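Local coordinates for protein CurH (Lyngbya majuscula, PDB 3KG7) that probably catalyses the loss of water from a beta-hydroxyacyl polyketide intermediate, as the double-hotdog dehydratase domain of a module in curacin biosynthesis, at residues H41-T46 with I160-G165; A170-W175 with L182-V187; A227-K232 with G280-R285. All coordinates share one frame; numbering follows the deposited sequence.

Contact 1 (H41-T46 with I160-G165); sequences HRVYDT and ISLVYG
H41, R42 and V43 pair antiparallel with Y164, V163 and L162 in a small three-stranded sheet, completed by 46-47, that ties the first half of the double hotdog to the second. It illustrates how a few bonded residues can join parts of a chain more than a hundred residues apart. Polar backbone contacts set the register. R42 and V163 form the hydrogen-bonded pair, N to O in both directions, and Y44 N adds a bond to S161 O at 3.0 Å. S161, at positive phi, is the C-prime residue of the Schellman motif ending helix 150-159. Beyond the strand, Y44 CD1 lies against S161 CB and Y44 OH hydrogen-bonds with F225 N and A286 O.

Charge lies on the R42 side of the sheet. The guanidinium turns side-on to D45, so NE and NH2 both reach OD1, with NH2 at 3.0 Å; NH1 goes to G39 O. Replacing R42 by an alanine would probably leave D45 without its charged mate and the following turn freer.

Apolar and aromatic contacts fill the other side. L162 CD1 touches V43 CG2 at 4.1 Å and H41 NE2 at 3.9 Å, and lies over the rim of one face of the Y164 ring. With CG anti to the backbone N (chi1 -177°), the H41 imidazole runs alongside Y164, while its ND1 bonds to V48 O. H41 probably occupies the place of the catalytic histidine in the HxxxGxxxxP-type motif of related dehydratases. In the oblique ring pair, planes 53° apart, Y164 CE2 meets the imidazole edge at H41 CD2, 3.8 Å away.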
loop_
_atom_site.group_PDB
_atom_site.type_symbol
_atom_site.label_atom_id
_atom_site.label_comp_id
_atom_site.label_asym_id
_atom_site.label_seq_id
_atom_site.Cartn_x
_atom_site.Cartn_y
_atom_site.Cartn_z
ATOM N N HIS C 41 12.455 22.750 13.902
ATOM C CA HIS C 41 12.680 21.910 15.089
ATOM C C HIS C 41 14.089 21.313 15.028
ATOM O O HIS C 41 14.287 20.195 14.543
ATOM C CB HIS C 41 11.620 20.805 15.227
ATOM C CG HIS C 41 11.786 19.974 16.464
ATOM N ND1 HIS C 41 12.462 18.773 16.469
ATOM C CD2 HIS C 41 11.392 20.189 17.742
ATOM C CE1 HIS C 41 12.468 18.277 17.694
ATOM N NE2 HIS C 41 11.821 19.116 18.485
ATOM N N ARG C 42 15.062 22.071 15.522
ATOM C CA ARG C 42 16.463 21.727 15.335
ATOM C C ARG C 42 17.103 21.180 16.608
ATOM O O ARG C 42 17.204 21.884 17.626
ATOM C CB ARG C 42 17.242 22.943 14.804
ATOM C CG ARG C 42 16.635 23.587 13.550
ATOM C CD ARG C 42 17.493 24.726 12.984
ATOM N NE ARG C 42 18.651 24.234 12.228
ATOM C CZ ARG C 42 18.634 23.868 10.944
ATOM N NH1 ARG C 42 17.517 23.926 10.228
ATOM N NH2 ARG C 42 19.744 23.430 10.368
ATOM N N VAL C 43 17.518 19.913 16.544
ATOM C CA VAL C 43 18.358 19.310 17.588
ATOM C C VAL C 43 19.776 19.109 17.031
ATOM O O VAL C 43 19.952 18.546 15.948
ATOM C CB VAL C 43 17.783 17.973 18.118
ATOM C CG1 VAL C 43 18.565 17.504 19.331
ATOM C CG2 VAL C 43 16.320 18.127 18.488
ATOM N N TYR C 44 20.777 19.573 17.773
ATOM C CA TYR C 44 22.166 19.603 17.295
ATOM C C TYR C 44 22.235 20.231 15.905
ATOM O O TYR C 44 22.908 19.721 15.002
ATOM C CB TYR C 44 22.788 18.202 17.298
ATOM C CG TYR C 44 22.744 17.534 18.649
ATOM C CD1 TYR C 44 23.589 17.949 19.680
ATOM C CD2 TYR C 44 21.848 16.493 18.901
ATOM C CE1 TYR C 44 23.547 17.345 20.925
ATOM C CE2 TYR C 44 21.801 15.879 20.146
ATOM C CZ TYR C 44 22.653 16.311 21.153
ATOM O OH TYR C 44 22.609 15.710 22.390
ATOM N N ASP C 45 21.511 21.339 15.753
ATOM C CA ASP C 45 21.388 22.073 14.489
ATOM C C ASP C 45 21.012 21.172 13.304
ATOM O O ASP C 45 21.407 21.426 12.163
ATOM C CB ASP C 45 22.657 22.881 14.197
ATOM C CG ASP C 45 22.360 24.199 13.506
ATOM O OD1 ASP C 45 21.817 24.199 12.381
ATOM O OD2 ASP C 45 22.681 25.248 14.093
ATOM N N THR C 46 20.246 20.121 13.589
ATOM C CA THR C 46 19.747 19.212 12.558
ATOM C C THR C 46 18.220 19.155 12.623
ATOM O O THR C 46 17.645 18.917 13.692
ATOM C CB THR C 46 20.347 17.789 12.703
ATOM O OG1 THR C 46 21.775 17.876 12.818
ATOM C CG2 THR C 46 20.000 16.924 11.505
ATOM N N ILE C 160 20.479 22.269 26.022
ATOM C CA ILE C 160 20.405 20.857 25.693
ATOM C C ILE C 160 20.378 20.675 24.172
ATOM O O ILE C 160 19.858 19.683 23.655
ATOM C CB ILE C 160 19.221 20.177 26.405
ATOM C CG1 ILE C 160 17.922 20.974 26.179
ATOM C CG2 ILE C 160 19.542 20.061 27.919
ATOM C CD1 ILE C 160 16.632 20.191 26.395
ATOM N N SER C 161 20.966 21.650 23.473
ATOM C CA SER C 161 21.085 21.668 21.999
ATOM C C SER C 161 19.758 21.633 21.244
ATOM O O SER C 161 19.664 21.035 20.173
ATOM C CB SER C 161 22.012 20.549 21.495
ATOM O OG SER C 161 23.369 20.947 21.526
ATOM N N LEU C 162 18.741 22.282 21.806
ATOM C CA LEU C 162 17.414 22.358 21.188
ATOM C C LEU C 162 17.075 23.809 20.850
ATOM O O LEU C 162 17.224 24.697 21.697
ATOM C CB LEU C 162 16.344 21.756 22.111
ATOM C CG LEU C 162 14.840 21.889 21.776
ATOM C CD1 LEU C 162 14.443 21.233 20.430
ATOM C CD2 LEU C 162 13.955 21.332 22.909
ATOM N N VAL C 163 16.652 24.054 19.609
ATOM C CA VAL C 163 16.225 25.393 19.190
ATOM C C VAL C 163 14.926 25.316 18.403
ATOM O O VAL C 163 14.823 24.583 17.413
ATOM C CB VAL C 163 17.305 26.156 18.352
ATOM C CG1 VAL C 163 16.870 27.600 18.082
ATOM C CG2 VAL C 163 18.664 26.156 19.044
ATOM N N TYR C 164 13.939 26.080 18.862
ATOM C CA TYR C 164 12.630 26.150 18.227
ATOM C C TYR C 164 12.565 27.362 17.298
ATOM O O TYR C 164 12.602 28.500 17.755
ATOM C CB TYR C 164 11.520 26.249 19.287
ATOM C CG TYR C 164 11.296 25.014 20.150
ATOM C CD1 TYR C 164 11.588 25.032 21.516
ATOM C CD2 TYR C 164 10.761 23.841 19.612
ATOM C CE1 TYR C 164 11.370 23.909 22.322
ATOM C CE2 TYR C 164 10.535 22.707 20.413
ATOM C CZ TYR C 164 10.844 22.756 21.764
ATOM O OH TYR C 164 10.631 21.653 22.561
ATOM N N GLY C 165 12.476 27.111 15.994
ATOM C CA GLY C 165 12.312 28.179 15.013
ATOM C C GLY C 165 10.881 28.694 14.937
ATOM O O GLY C 165 9.988 28.147 15.594
#

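Contact 2 (A170-W175 with L182-V187); sequences AVRQAW and LLEIEV
E184 rises between R172 and W175, and its side chain can be read atom by atom from the strand outward. CB packs against W175 CZ3 at 3.7 Å and faces Q173 CB at 4.1 Å. From there the chain runs out extended, with CG opposite the backbone N (chi1 -178°), which carries the carboxylate between its two neighbours. OE1 reaches the edge of the indole, 3.5 Å from W175 CH2 and near the ring plane. OE2 lies beside the aliphatic part of R172, 3.4 Å from its CD, and makes a long, weak ion pair with R243. The R172 guanidinium, tilted 19° from the E184 carboxylate, stays beyond salt-bridge distance of it; NE meets E186 OE2 at 3.2 Å in a salt bridge whose hydrogen bond is weak. On the opposite face L183 CD2 touches V171 CG1 and A174 CB; farther along, I185 CG2 packs on A170 CB. Backbone bonds run the length of the pairing, among them W175 N to L182 O at 2.8 Å. At E184 the register slips by one, its O receiving R172 N and, weakly, Q173 N: a classic beta bulge in an antiparallel hairpin of the second hotdog unit.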
loop_
_atom_site.group_PDB
_atom_site.type_symbol
_atom_site.label_atom_id
_atom_site.label_comp_id
_atom_site.label_asym_id
_atom_site.label_seq_id
_atom_site.Cartn_x
_atom_site.Cartn_y
_atom_site.Cartn_z
ATOM N N ALA C 170 5.098 28.045 19.493
ATOM C CA ALA C 170 3.669 27.966 19.802
ATOM C C ALA C 170 3.354 28.391 21.230
ATOM O O ALA C 170 2.187 28.524 21.593
ATOM C CB ALA C 170 3.148 26.549 19.546
ATOM N N VAL C 171 4.391 28.596 22.035
ATOM C CA VAL C 171 4.209 28.951 23.435
ATOM C C VAL C 171 4.030 30.460 23.597
ATOM O O VAL C 171 4.999 31.226 23.558
ATOM C CB VAL C 171 5.373 28.450 24.311
ATOM C CG1 VAL C 171 5.066 28.678 25.778
ATOM C CG2 VAL C 171 5.650 26.977 24.042
ATOM N N ARG C 172 2.779 30.874 23.779
ATOM C CA ARG C 172 2.448 32.282 23.961
ATOM C C ARG C 172 2.881 32.807 25.335
ATOM O O ARG C 172 3.460 33.893 25.435
ATOM C CB ARG C 172 0.952 32.521 23.732
ATOM C CG ARG C 172 0.624 33.946 23.301
ATOM C CD ARG C 172 -0.851 34.134 22.940
ATOM N NE ARG C 172 -1.031 35.274 22.037
ATOM C CZ ARG C 172 -1.144 36.545 22.421
ATOM N NH1 ARG C 172 -1.108 36.873 23.707
ATOM N NH2 ARG C 172 -1.296 37.497 21.511
ATOM N N GLN C 173 2.603 32.035 26.384
ATOM C CA GLN C 173 2.941 32.435 27.753
ATOM C C GLN C 173 3.225 31.219 28.633
ATOM O O GLN C 173 2.631 30.156 28.446
ATOM C CB GLN C 173 1.813 33.281 28.353
ATOM C CG GLN C 173 2.221 34.152 29.538
ATOM C CD GLN C 173 3.050 35.359 29.135
ATOM O OE1 GLN C 173 2.864 35.922 28.055
ATOM N NE2 GLN C 173 3.967 35.766 30.008
ATOM N N ALA C 174 4.132 31.383 29.589
ATOM C CA ALA C 174 4.488 30.307 30.504
ATOM C C ALA C 174 4.408 30.751 31.965
ATOM O O ALA C 174 4.829 31.856 32.311
ATOM C CB ALA C 174 5.874 29.787 30.180
ATOM N N TRP C 175 3.854 29.887 32.813
ATOM C CA TRP C 175 3.829 30.127 34.254
ATOM C C TRP C 175 4.480 28.960 34.991
ATOM O O TRP C 175 4.471 27.828 34.507
ATOM C CB TRP C 175 2.395 30.319 34.748
ATOM C CG TRP C 175 1.667 31.502 34.164
ATOM C CD1 TRP C 175 1.589 32.759 34.694
ATOM C CD2 TRP C 175 0.892 31.528 32.954
ATOM N NE1 TRP C 175 0.824 33.569 33.887
ATOM C CE2 TRP C 175 0.385 32.839 32.812
ATOM C CE3 TRP C 175 0.578 30.573 31.978
ATOM C CZ2 TRP C 175 -0.417 33.220 31.728
ATOM C CZ3 TRP C 175 -0.221 30.955 30.902
ATOM C CH2 TRP C 175 -0.708 32.266 30.788
ATOM N N LEU C 182 2.276 25.704 33.929
ATOM C CA LEU C 182 1.240 25.950 32.918
ATOM C C LEU C 182 1.765 26.669 31.673
ATOM O O LEU C 182 2.453 27.688 31.783
ATOM C CB LEU C 182 0.072 26.738 33.524
ATOM C CG LEU C 182 -1.183 26.965 32.668
ATOM C CD1 LEU C 182 -2.031 25.701 32.557
ATOM C CD2 LEU C 182 -2.009 28.111 33.236
ATOM N N LEU C 183 1.424 26.137 30.500
ATOM C CA LEU C 183 1.775 26.750 29.214
ATOM C C LEU C 183 0.529 27.192 28.447
ATOM O O LEU C 183 -0.421 26.419 28.294
ATOM C CB LEU C 183 2.570 25.769 28.339
ATOM C CG LEU C 183 4.007 25.383 28.708
ATOM C CD1 LEU C 183 4.475 24.176 27.907
ATOM C CD2 LEU C 183 4.955 26.546 28.502
ATOM N N GLU C 184 0.536 28.433 27.966
ATOM C CA GLU C 184 -0.504 28.909 27.054
ATOM C C GLU C 184 -0.023 28.706 25.620
ATOM O O GLU C 184 1.004 29.263 25.219
ATOM C CB GLU C 184 -0.837 30.382 27.320
ATOM C CG GLU C 184 -1.959 30.949 26.450
ATOM C CD GLU C 184 -2.318 32.386 26.803
ATOM O OE1 GLU C 184 -2.690 32.645 27.970
ATOM O OE2 GLU C 184 -2.237 33.257 25.908
ATOM N N ILE C 185 -0.768 27.910 24.858
ATOM C CA ILE C 185 -0.331 27.472 23.536
ATOM C C ILE C 185 -1.293 27.924 22.439
ATOM O O ILE C 185 -2.509 27.787 22.581
ATOM C CB ILE C 185 -0.135 25.943 23.508
ATOM C CG1 ILE C 185 1.033 25.555 24.419
ATOM C CG2 ILE C 185 0.115 25.445 22.097
ATOM C CD1 ILE C 185 0.977 24.128 24.915
ATOM N N GLU C 186 -0.728 28.467 21.358
ATOM C CA GLU C 186 -1.480 28.928 20.190
ATOM C C GLU C 186 -0.792 28.460 18.902
ATOM O O GLU C 186 0.355 28.012 18.938
ATOM C CB GLU C 186 -1.607 30.460 20.199
ATOM C CG GLU C 186 -0.289 31.209 19.927
ATOM C CD GLU C 186 -0.474 32.694 19.614
ATOM O OE1 GLU C 186 -1.552 33.081 19.105
ATOM O OE2 GLU C 186 0.472 33.475 19.866
ATOM N N VAL C 187 -1.499 28.569 17.777
ATOM C CA VAL C 187 -0.970 28.210 16.460
ATOM C C VAL C 187 0.043 29.270 16.013
ATOM O O VAL C 187 -0.338 30.429 15.811
ATOM C CB VAL C 187 -2.107 28.133 15.399
ATOM C CG1 VAL C 187 -1.547 27.883 13.989
ATOM C CG2 VAL C 187 -3.162 27.078 15.781
#

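Contact 3 (A227-K232 with G280-R285); sequences APWRVK and GFTVKR
T282 stands opposite two residues at once, W229 and R230, forming a classic beta bulge. T282 O takes W229 N at 2.7 Å, and T282 N goes to R230 O at 2.8 Å. Beyond the bulge, A227 and K284 exchange both of their backbone bonds, and between the two pairings P228 and V283 come close without one.

At the bulge the W229 side chain sets out toward the partner strand. Its CE3 edge meets T282 CG2 at 4.1 Å, while its two faces carry different neighbours. K284 NZ stands over one face in a cation-pi contact, 4.7 Å from the centroid of the five-membered ring and 16° off its normal; a bend at chi3 (77°) curls the lysine chain there. On the opposite face lies R230 CG, and the indole atom CH2 lies over the centre of the guanidinium, though this exposed end may owe its place partly to crystal packing. The other side of the strands is apolar: F281 sets CD2 against V231 CG2 at 3.6 Å and CZ against P228 CG at 3.9 Å.

T282 is tied within its own segment by OG1 to G280 O at 2.8 Å; further out, OG1 bonds weakly to S262 OG, and the F281 ring meets Y263 edge-to-face. G280, at positive phi, forms a G1 bulge with F281 opposite Y263, and its N is held by D264. Around the pair, strand 66-73 of the first half bonds to 225-236 through F73 and I71, while 260-268 flanks 274-286, so the contact sits where the two hotdog halves meet.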
loop_
_atom_site.group_PDB
_atom_site.type_symbol
_atom_site.label_atom_id
_atom_site.label_comp_id
_atom_site.label_asym_id
_atom_site.label_seq_id
_atom_site.Cartn_x
_atom_site.Cartn_y
_atom_site.Cartn_z
ATOM N N ALA C 227 15.948 13.207 24.721
ATOM C CA ALA C 227 15.062 12.683 23.671
ATOM C C ALA C 227 13.861 11.927 24.227
ATOM O O ALA C 227 14.028 11.047 25.077
ATOM C CB ALA C 227 15.830 11.785 22.724
ATOM N N PRO C 228 12.646 12.274 23.757
ATOM C CA PRO C 228 11.464 11.474 24.057
ATOM C C PRO C 228 11.710 10.005 23.730
ATOM O O PRO C 228 12.237 9.683 22.668
ATOM C CB PRO C 228 10.401 12.066 23.130
ATOM C CG PRO C 228 10.813 13.486 22.959
ATOM C CD PRO C 228 12.316 13.465 22.951
ATOM N N TRP C 229 11.336 9.124 24.651
ATOM C CA TRP C 229 11.658 7.706 24.527
ATOM C C TRP C 229 10.425 6.799 24.528
ATOM O O TRP C 229 10.357 5.822 23.775
ATOM C CB TRP C 229 12.641 7.297 25.627
ATOM C CG TRP C 229 13.008 5.844 25.607
ATOM C CD1 TRP C 229 13.421 5.111 24.526
ATOM C CD2 TRP C 229 13.008 4.946 26.725
ATOM N NE1 TRP C 229 13.669 3.813 24.902
ATOM C CE2 TRP C 229 13.425 3.683 26.245
ATOM C CE3 TRP C 229 12.691 5.084 28.084
ATOM C CZ2 TRP C 229 13.536 2.563 27.080
ATOM C CZ3 TRP C 229 12.799 3.967 28.914
ATOM C CH2 TRP C 229 13.221 2.725 28.407
ATOM N N ARG C 230 9.467 7.110 25.395
ATOM C CA ARG C 230 8.182 6.422 25.397
ATOM C C ARG C 230 7.099 7.241 26.093
ATOM O O ARG C 230 7.393 8.119 26.913
ATOM C CB ARG C 230 8.291 5.005 25.994
ATOM C CG ARG C 230 8.441 4.925 27.503
ATOM C CD ARG C 230 8.414 3.475 27.982
ATOM N NE ARG C 230 9.060 3.328 29.291
ATOM C CZ ARG C 230 9.310 2.169 29.902
ATOM N NH1 ARG C 230 8.971 1.009 29.347
ATOM N NH2 ARG C 230 9.904 2.172 31.083
ATOM N N VAL C 231 5.851 6.951 25.733
ATOM C CA VAL C 231 4.670 7.568 26.331
ATOM C C VAL C 231 3.691 6.454 26.682
ATOM O O VAL C 231 3.314 5.665 25.815
ATOM C CB VAL C 231 3.984 8.562 25.355
ATOM C CG1 VAL C 231 2.694 9.123 25.961
ATOM C CG2 VAL C 231 4.927 9.691 24.982
ATOM N N LYS C 232 3.290 6.383 27.946
ATOM C CA LYS C 232 2.367 5.348 28.396
ATOM C C LYS C 232 1.025 5.462 27.678
ATOM O O LYS C 232 0.594 4.517 27.026
ATOM C CB LYS C 232 2.190 5.420 29.915
ATOM C CG LYS C 232 1.065 4.552 30.483
ATOM C CD LYS C 232 1.476 3.094 30.687
ATOM C CE LYS C 232 0.284 2.272 31.156
ATOM N NZ LYS C 232 0.705 0.965 31.714
ATOM N N GLY C 280 2.843 9.573 31.360
ATOM C CA GLY C 280 4.119 8.875 31.338
ATOM C C GLY C 280 5.043 9.307 30.219
ATOM O O GLY C 280 5.790 8.485 29.686
ATOM N N PHE C 281 4.989 10.595 29.869
ATOM C CA PHE C 281 5.876 11.174 28.856
ATOM C C PHE C 281 7.324 11.089 29.323
ATOM O O PHE C 281 7.746 11.837 30.211
ATOM C CB PHE C 281 5.494 12.632 28.545
ATOM C CG PHE C 281 6.321 13.260 27.444
ATOM C CD1 PHE C 281 7.328 14.176 27.743
ATOM C CD2 PHE C 281 6.097 12.932 26.104
ATOM C CE1 PHE C 281 8.104 14.757 26.719
ATOM C CE2 PHE C 281 6.867 13.513 25.079
ATOM C CZ PHE C 281 7.868 14.426 25.390
ATOM N N THR C 282 8.079 10.174 28.722
ATOM C CA THR C 282 9.426 9.873 29.191
ATOM C C THR C 282 10.510 10.368 28.228
ATOM O O THR C 282 10.472 10.085 27.025
ATOM C CB THR C 282 9.592 8.364 29.455
ATOM O OG1 THR C 282 8.486 7.887 30.234
ATOM C CG2 THR C 282 10.886 8.087 30.203
ATOM N N VAL C 283 11.463 11.123 28.766
ATOM C CA VAL C 283 12.635 11.537 28.003
ATOM C C VAL C 283 13.870 10.790 28.504
ATOM O O VAL C 283 13.939 10.406 29.669
ATOM C CB VAL C 283 12.861 13.074 28.051
ATOM C CG1 VAL C 283 11.742 13.803 27.303
ATOM C CG2 VAL C 283 12.973 13.577 29.494
ATOM N N LYS C 284 14.829 10.564 27.614
ATOM C CA LYS C 284 16.088 9.930 27.994
ATOM C C LYS C 284 17.259 10.655 27.334
ATOM O O LYS C 284 17.137 11.163 26.213
ATOM C CB LYS C 284 16.085 8.442 27.625
ATOM C CG LYS C 284 17.234 7.633 28.233
ATOM C CD LYS C 284 17.225 6.181 27.767
ATOM C CE LYS C 284 17.774 6.033 26.353
ATOM N NZ LYS C 284 17.937 4.606 25.966
ATOM N N ARG C 285 18.387 10.708 28.040
ATOM C CA ARG C 285 19.603 11.335 27.523
ATOM C C ARG C 285 20.049 10.678 26.213
ATOM O O ARG C 285 20.136 9.450 26.118
ATOM C CB ARG C 285 20.721 11.262 28.564
ATOM C CG ARG C 285 20.409 11.970 29.877
ATOM C CD ARG C 285 20.826 13.443 29.868
ATOM N NE ARG C 285 22.282 13.620 29.871
ATOM C CZ ARG C 285 22.920 14.684 30.358
ATOM N NH1 ARG C 285 22.248 15.686 30.911
ATOM N NH2 ARG C 285 24.243 14.740 30.299
#

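How the contacts relate
The three contacts do not touch: the centres of contacts 1 and 2 are 19 Å apart, those of 1 and 3 are 18 Å, and those of 2 and 3 are 21 Å, with nearest atoms of 1 and 3 about 6 Å apart. Shared neighbours connect them. F225, at the start of the strand carrying 227-232, packs against V43 and L162. R210 makes a cation-pi contact with Y164 and also touches V171. D206 of helix 202-207 shares a weak hydrogen bond with Y164 OH, and the same helix packs on A170 and I185. Strands 260-268 and 243-255 separate contact 3 from contact 2. By family resemblance H41 and D206 probably match the dehydratase His-Asp pair, placing contact 1 at the active site.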